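Local coordinates for protein tumor necrosis factor ligand superfamily member 13 (Mus musculus, PDB 1U5X) that acts as a homotrimeric cytokine that binds the receptors TACI and BCMA and takes part in regulating tumour cell growth, at residues A[8-13]-A[135-140]. Residues are numbered along the deposited sequence; the frame is centred on the assembly and turned at random.
Sequences LHLVPV and LGFVKL
Leu8 and Leu10 pair with Phe137 and Leu135 through four backbone hydrogen bonds that join the first and last strands of the TNF homology domain in antiparallel fashion. Leu8 N donates to Phe137 O (3.0 Å) and Phe137 N returns a bond to Leu8 O (2.9 Å). Leu10 and Leu135 repeat the exchange: Leu10 N donates to Leu135 O (2.8 Å), and Leu135 N to Leu10 O (3.0 Å). Between these two pairs, His9 faces Gly136 as a non-hydrogen-bonded pair, with the two CA atoms 4.3 Å apart.

The apolar contacts lie on the sheet face that carries Leu8, Leu10, Leu135 and Phe137. Leu10 and Leu135 run side by side in the same direction, Leu10 CD1 resting 3.8 Å from Leu135 CD2. The same methyl meets the edge of the Phe137 ring at CE1 (4.1 Å). With CG anti to the carbonyl carbon and beside the backbone N (chi1 -60°), the Phe137 side chain is placed with one edge of its ring near strand 8-12, where CD1 also lies 4.3 Å from Leu8 CD2.

This buried pairing sits within the jelly-roll between strands 24-34 and 51-61, which hydrogen-bond to the outer edges of the two segments. Leu38 and Ala40 of strand 38-41 and Leu55 of strand 51-61 pack against the leucine and phenylalanine side chains. On the other face, His9 ND1 hydrogen-bonds to Tyr56 OH and its ring meets Phe107 of the third subunit, bringing this face of the sheet into the trimer interface.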
loop_
_atom_site.group_PDB
_atom_site.type_symbol
_atom_site.label_atom_id
_atom_site.label_comp_id
_atom_site.label_asym_id
_atom_site.label_seq_id
_atom_site.Cartn_x
_atom_site.Cartn_y
_atom_site.Cartn_z
ATOM N N LEU A 8 -12.499 -4.393 8.984
ATOM C CA LEU A 8 -12.984 -3.073 9.459
ATOM C C LEU A 8 -12.355 -1.992 8.621
ATOM O O LEU A 8 -11.166 -1.926 8.539
ATOM C CB LEU A 8 -12.643 -2.864 10.953
ATOM C CG LEU A 8 -13.142 -1.593 11.640
ATOM C CD1 LEU A 8 -14.635 -1.545 11.701
ATOM C CD2 LEU A 8 -12.518 -1.491 13.052
ATOM N N HIS A 9 -13.169 -1.150 7.978
ATOM C CA HIS A 9 -12.680 -0.024 7.207
ATOM C C HIS A 9 -13.330 1.215 7.819
ATOM O O HIS A 9 -14.547 1.296 7.941
ATOM C CB HIS A 9 -13.018 -0.146 5.723
ATOM C CG HIS A 9 -12.411 0.918 4.867
ATOM N ND1 HIS A 9 -11.112 0.846 4.387
ATOM C CD2 HIS A 9 -12.929 2.079 4.392
ATOM C CE1 HIS A 9 -10.884 1.904 3.620
ATOM N NE2 HIS A 9 -11.965 2.668 3.613
ATOM N N LEU A 10 -12.479 2.159 8.195
ATOM C CA LEU A 10 -12.828 3.355 8.937
ATOM C C LEU A 10 -12.428 4.609 8.174
ATOM O O LEU A 10 -11.391 4.624 7.463
ATOM C CB LEU A 10 -12.043 3.365 10.241
ATOM C CG LEU A 10 -12.166 2.154 11.149
ATOM C CD1 LEU A 10 -10.961 2.092 12.082
ATOM C CD2 LEU A 10 -13.441 2.231 11.940
ATOM N N VAL A 11 -13.246 5.641 8.320
ATOM C CA VAL A 11 -12.992 6.931 7.696
ATOM C C VAL A 11 -13.172 8.046 8.721
ATOM O O VAL A 11 -13.693 7.808 9.816
ATOM C CB VAL A 11 -13.920 7.142 6.481
ATOM C CG1 VAL A 11 -13.683 6.033 5.451
ATOM C CG2 VAL A 11 -15.362 7.209 6.898
ATOM N N PRO A 12 -12.727 9.266 8.420
ATOM C CA PRO A 12 -12.829 10.335 9.414
ATOM C C PRO A 12 -14.250 10.836 9.703
ATOM O O PRO A 12 -15.124 10.892 8.829
ATOM C CB PRO A 12 -12.003 11.469 8.807
ATOM C CG PRO A 12 -11.108 10.805 7.761
ATOM C CD PRO A 12 -12.022 9.726 7.216
ATOM N N VAL A 13 -14.442 11.238 10.947
ATOM C CA VAL A 13 -15.607 12.027 11.334
ATOM C C VAL A 13 -15.178 13.485 11.562
ATOM O O VAL A 13 -15.888 14.422 11.202
ATOM C CB VAL A 13 -16.341 11.452 12.575
ATOM C CG1 VAL A 13 -16.602 10.015 12.435
ATOM C CG2 VAL A 13 -15.619 11.706 13.859
ATOM N N LEU A 135 -8.442 4.108 7.409
ATOM C CA LEU A 135 -7.745 3.178 8.275
ATOM C C LEU A 135 -8.479 1.859 8.217
ATOM O O LEU A 135 -9.704 1.808 8.347
ATOM C CB LEU A 135 -7.757 3.687 9.723
ATOM C CG LEU A 135 -7.105 2.744 10.768
ATOM C CD1 LEU A 135 -5.618 2.586 10.531
ATOM C CD2 LEU A 135 -7.376 3.300 12.187
ATOM N N GLY A 136 -7.752 0.772 8.012
ATOM C CA GLY A 136 -8.431 -0.502 8.004
ATOM C C GLY A 136 -7.646 -1.713 8.444
ATOM O O GLY A 136 -6.432 -1.681 8.597
ATOM N N PHE A 137 -8.400 -2.793 8.664
ATOM C CA PHE A 137 -7.934 -4.044 9.260
ATOM C C PHE A 137 -8.511 -5.253 8.542
ATOM O O PHE A 137 -9.705 -5.280 8.249
ATOM C CB PHE A 137 -8.418 -4.177 10.732
ATOM C CG PHE A 137 -7.952 -3.067 11.666
ATOM C CD1 PHE A 137 -8.507 -1.805 11.598
ATOM C CD2 PHE A 137 -6.981 -3.303 12.624
ATOM C CE1 PHE A 137 -8.084 -0.817 12.434
ATOM C CE2 PHE A 137 -6.576 -2.308 13.476
ATOM C CZ PHE A 137 -7.109 -1.059 13.366
ATOM N N VAL A 138 -7.710 -6.305 8.348
ATOM C CA VAL A 138 -8.203 -7.591 7.907
ATOM C C VAL A 138 -7.534 -8.677 8.743
ATOM O O VAL A 138 -6.299 -8.834 8.716
ATOM C CB VAL A 138 -7.819 -7.893 6.444
ATOM C CG1 VAL A 138 -8.361 -9.283 6.012
ATOM C CG2 VAL A 138 -8.312 -6.769 5.520
ATOM N N LYS A 139 -8.341 -9.435 9.463
ATOM C CA LYS A 139 -7.824 -10.565 10.189
ATOM C C LYS A 139 -7.432 -11.660 9.221
ATOM O O LYS A 139 -8.216 -12.047 8.319
ATOM C CB LYS A 139 -8.829 -11.069 11.215
ATOM C CG LYS A 139 -8.226 -12.066 12.189
ATOM C CD LYS A 139 -9.228 -12.406 13.269
ATOM C CE LYS A 139 -9.051 -13.822 13.801
ATOM N NZ LYS A 139 -8.117 -13.893 14.925
ATOM N N LEU A 140 -6.193 -12.141 9.393
ATOM C CA LEU A 140 -5.588 -13.126 8.502
ATOM C C LEU A 140 -5.543 -14.519 9.107
ATOM O O LEU A 140 -5.778 -14.700 10.305
ATOM C CB LEU A 140 -4.176 -12.661 8.112
ATOM C CG LEU A 140 -4.106 -11.346 7.349
ATOM C CD1 LEU A 140 -2.645 -10.954 7.027
ATOM C CD2 LEU A 140 -4.956 -11.343 6.085
ATOM O OXT LEU A 140 -5.277 -15.497 8.391
#